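Local coordinates for protein EST1E (Clostridium proteoclasticum, PDB 2WTM) that probably hydrolyses feruloyl and other esters as a promiscuous esterase of the alpha/beta-hydrolase type from a rumen bacterium, at residues L193-D198 / V221-D226. Residues are numbered along the deposited sequence; the frame is centred on the assembly and turned at random.
Sequences LIVHGD and VTIPGD
Asp198 meets the turn of residues 223-226 in a contact between strands 192-197 and 218-223, the last two parallel strands of the alpha/beta-hydrolase sheet, joined through helix 205-214 as a beta-alpha-beta unit. Its CB lies 3.9 Å from Thr222 CG2. With chi1 at 69°, CG sits between the backbone N and the carbonyl carbon, which brings the carboxylate against the Pro224-Gly225 backbone. There Asp198 OD2 packs 3.6 Å from Pro224 CA. Asp198 OD1 accepts a hydrogen bond from Gly225 N at 2.6 Å. The donor stands 36° out of the carboxylate plane. Gly225 belongs to a type II turn from Ile223 to Asp226, so this bond ties the turn to segment 193-198.

The parallel pairing of the strands follows from a 19° angle between the axes of their short segments and from a ladder running Val221 N to Ile194 O, His196 N to Val221 O, Ile223 N to His196 O and Asp198 N to Ile223 O. On the face covered by helix 234-249, Val195 CG1 meets Ile223 CD1 at 3.6 Å. The other face carries His196, held by Ser208 and the carbonyl of Val203; its side chain touches what is probably the Ser-His-Asp triad. Ile223 O is gripped from opposite faces of its plane, by Asp198 N at 3.1 Å and Asp226 N at 3.3 Å.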
loop_
_atom_site.group_PDB
_atom_site.type_symbol
_atom_site.label_atom_id
_atom_site.label_comp_id
_atom_site.label_asym_id
_atom_site.label_seq_id
_atom_site.Cartn_x
_atom_site.Cartn_y
_atom_site.Cartn_z
ATOM N N LEU A 193 22.426 8.961 -0.239
ATOM C CA LEU A 193 23.475 8.552 0.690
ATOM C C LEU A 193 22.983 7.432 1.556
ATOM O O LEU A 193 22.052 7.627 2.363
ATOM C CB LEU A 193 23.923 9.680 1.604
ATOM C CG LEU A 193 24.884 9.348 2.733
ATOM C CD1 LEU A 193 26.294 9.119 2.190
ATOM C CD2 LEU A 193 24.971 10.492 3.768
ATOM N N ILE A 194 23.555 6.243 1.357
ATOM C CA ILE A 194 23.275 5.133 2.294
ATOM C C ILE A 194 24.383 5.055 3.290
ATOM O O ILE A 194 25.570 5.089 2.900
ATOM C CB ILE A 194 23.074 3.764 1.603
ATOM C CG1 ILE A 194 21.840 3.830 0.732
ATOM C CG2 ILE A 194 22.928 2.696 2.651
ATOM C CD1 ILE A 194 21.673 2.543 -0.079
ATOM N N VAL A 195 24.016 4.986 4.559
ATOM C CA VAL A 195 24.986 4.740 5.665
ATOM C C VAL A 195 24.665 3.406 6.295
ATOM O O VAL A 195 23.468 3.046 6.409
ATOM C CB VAL A 195 24.872 5.874 6.723
ATOM C CG1 VAL A 195 25.980 5.673 7.774
ATOM C CG2 VAL A 195 24.967 7.192 6.060
ATOM N N HIS A 196 25.675 2.589 6.666
ATOM C CA HIS A 196 25.417 1.321 7.273
ATOM C C HIS A 196 26.656 0.831 7.993
ATOM O O HIS A 196 27.756 0.961 7.448
ATOM C CB HIS A 196 25.041 0.310 6.153
ATOM C CG HIS A 196 24.146 -0.811 6.568
ATOM N ND1 HIS A 196 22.967 -1.107 5.904
ATOM C CD2 HIS A 196 24.250 -1.713 7.552
ATOM C CE1 HIS A 196 22.394 -2.137 6.473
ATOM N NE2 HIS A 196 23.139 -2.524 7.495
ATOM N N GLY A 197 26.448 0.348 9.220
ATOM C CA GLY A 197 27.511 -0.249 10.082
ATOM C C GLY A 197 27.795 -1.656 9.613
ATOM O O GLY A 197 26.867 -2.450 9.483
ATOM N N ASP A 198 29.066 -1.999 9.473
ATOM C CA ASP A 198 29.395 -3.334 8.963
ATOM C C ASP A 198 29.290 -4.471 9.997
ATOM O O ASP A 198 29.500 -5.625 9.629
ATOM C CB ASP A 198 30.731 -3.342 8.198
ATOM C CG ASP A 198 31.939 -3.114 9.075
ATOM O OD1 ASP A 198 31.885 -3.283 10.304
ATOM O OD2 ASP A 198 32.919 -2.689 8.445
ATOM N N VAL A 221 28.338 5.060 2.609
ATOM C CA VAL A 221 29.244 5.250 3.721
ATOM C C VAL A 221 29.155 4.126 4.725
ATOM O O VAL A 221 28.153 3.900 5.334
ATOM C CB VAL A 221 29.069 6.596 4.399
ATOM C CG1 VAL A 221 29.959 6.682 5.611
ATOM C CG2 VAL A 221 29.460 7.691 3.437
ATOM N N THR A 222 30.255 3.363 4.883
ATOM C CA THR A 222 30.308 2.243 5.749
ATOM C C THR A 222 30.827 2.726 7.079
ATOM O O THR A 222 31.797 3.514 7.109
ATOM C CB THR A 222 31.234 1.151 5.181
ATOM O OG1 THR A 222 30.668 0.733 3.937
ATOM C CG2 THR A 222 31.347 -0.036 6.132
ATOM N N ILE A 223 30.162 2.331 8.159
ATOM C CA ILE A 223 30.703 2.663 9.489
ATOM C C ILE A 223 31.442 1.405 10.011
ATOM O O ILE A 223 30.818 0.425 10.434
ATOM C CB ILE A 223 29.634 3.136 10.491
ATOM C CG1 ILE A 223 28.608 4.105 9.849
ATOM C CG2 ILE A 223 30.271 3.751 11.704
ATOM C CD1 ILE A 223 29.185 5.445 9.434
ATOM N N PRO A 224 32.779 1.454 10.042
ATOM C CA PRO A 224 33.461 0.207 10.427
ATOM C C PRO A 224 33.201 -0.215 11.855
ATOM O O PRO A 224 33.317 0.602 12.771
ATOM C CB PRO A 224 34.941 0.535 10.192
ATOM C CG PRO A 224 34.950 1.676 9.352
ATOM C CD PRO A 224 33.725 2.503 9.698
ATOM N N GLY A 225 32.816 -1.490 12.011
ATOM C CA GLY A 225 32.643 -2.093 13.284
ATOM C C GLY A 225 31.374 -1.792 14.015
ATOM O O GLY A 225 31.114 -2.335 15.086
ATOM N N ASP A 226 30.515 -0.973 13.388
ATOM C CA ASP A 226 29.386 -0.406 14.115
ATOM C C ASP A 226 28.071 -1.186 13.940
ATOM O O ASP A 226 27.929 -2.003 13.014
ATOM C CB ASP A 226 29.211 1.041 13.787
ATOM C CG ASP A 226 28.756 1.850 14.989
ATOM O OD1 ASP A 226 28.358 1.261 16.022
ATOM O OD2 ASP A 226 28.769 3.065 14.851
#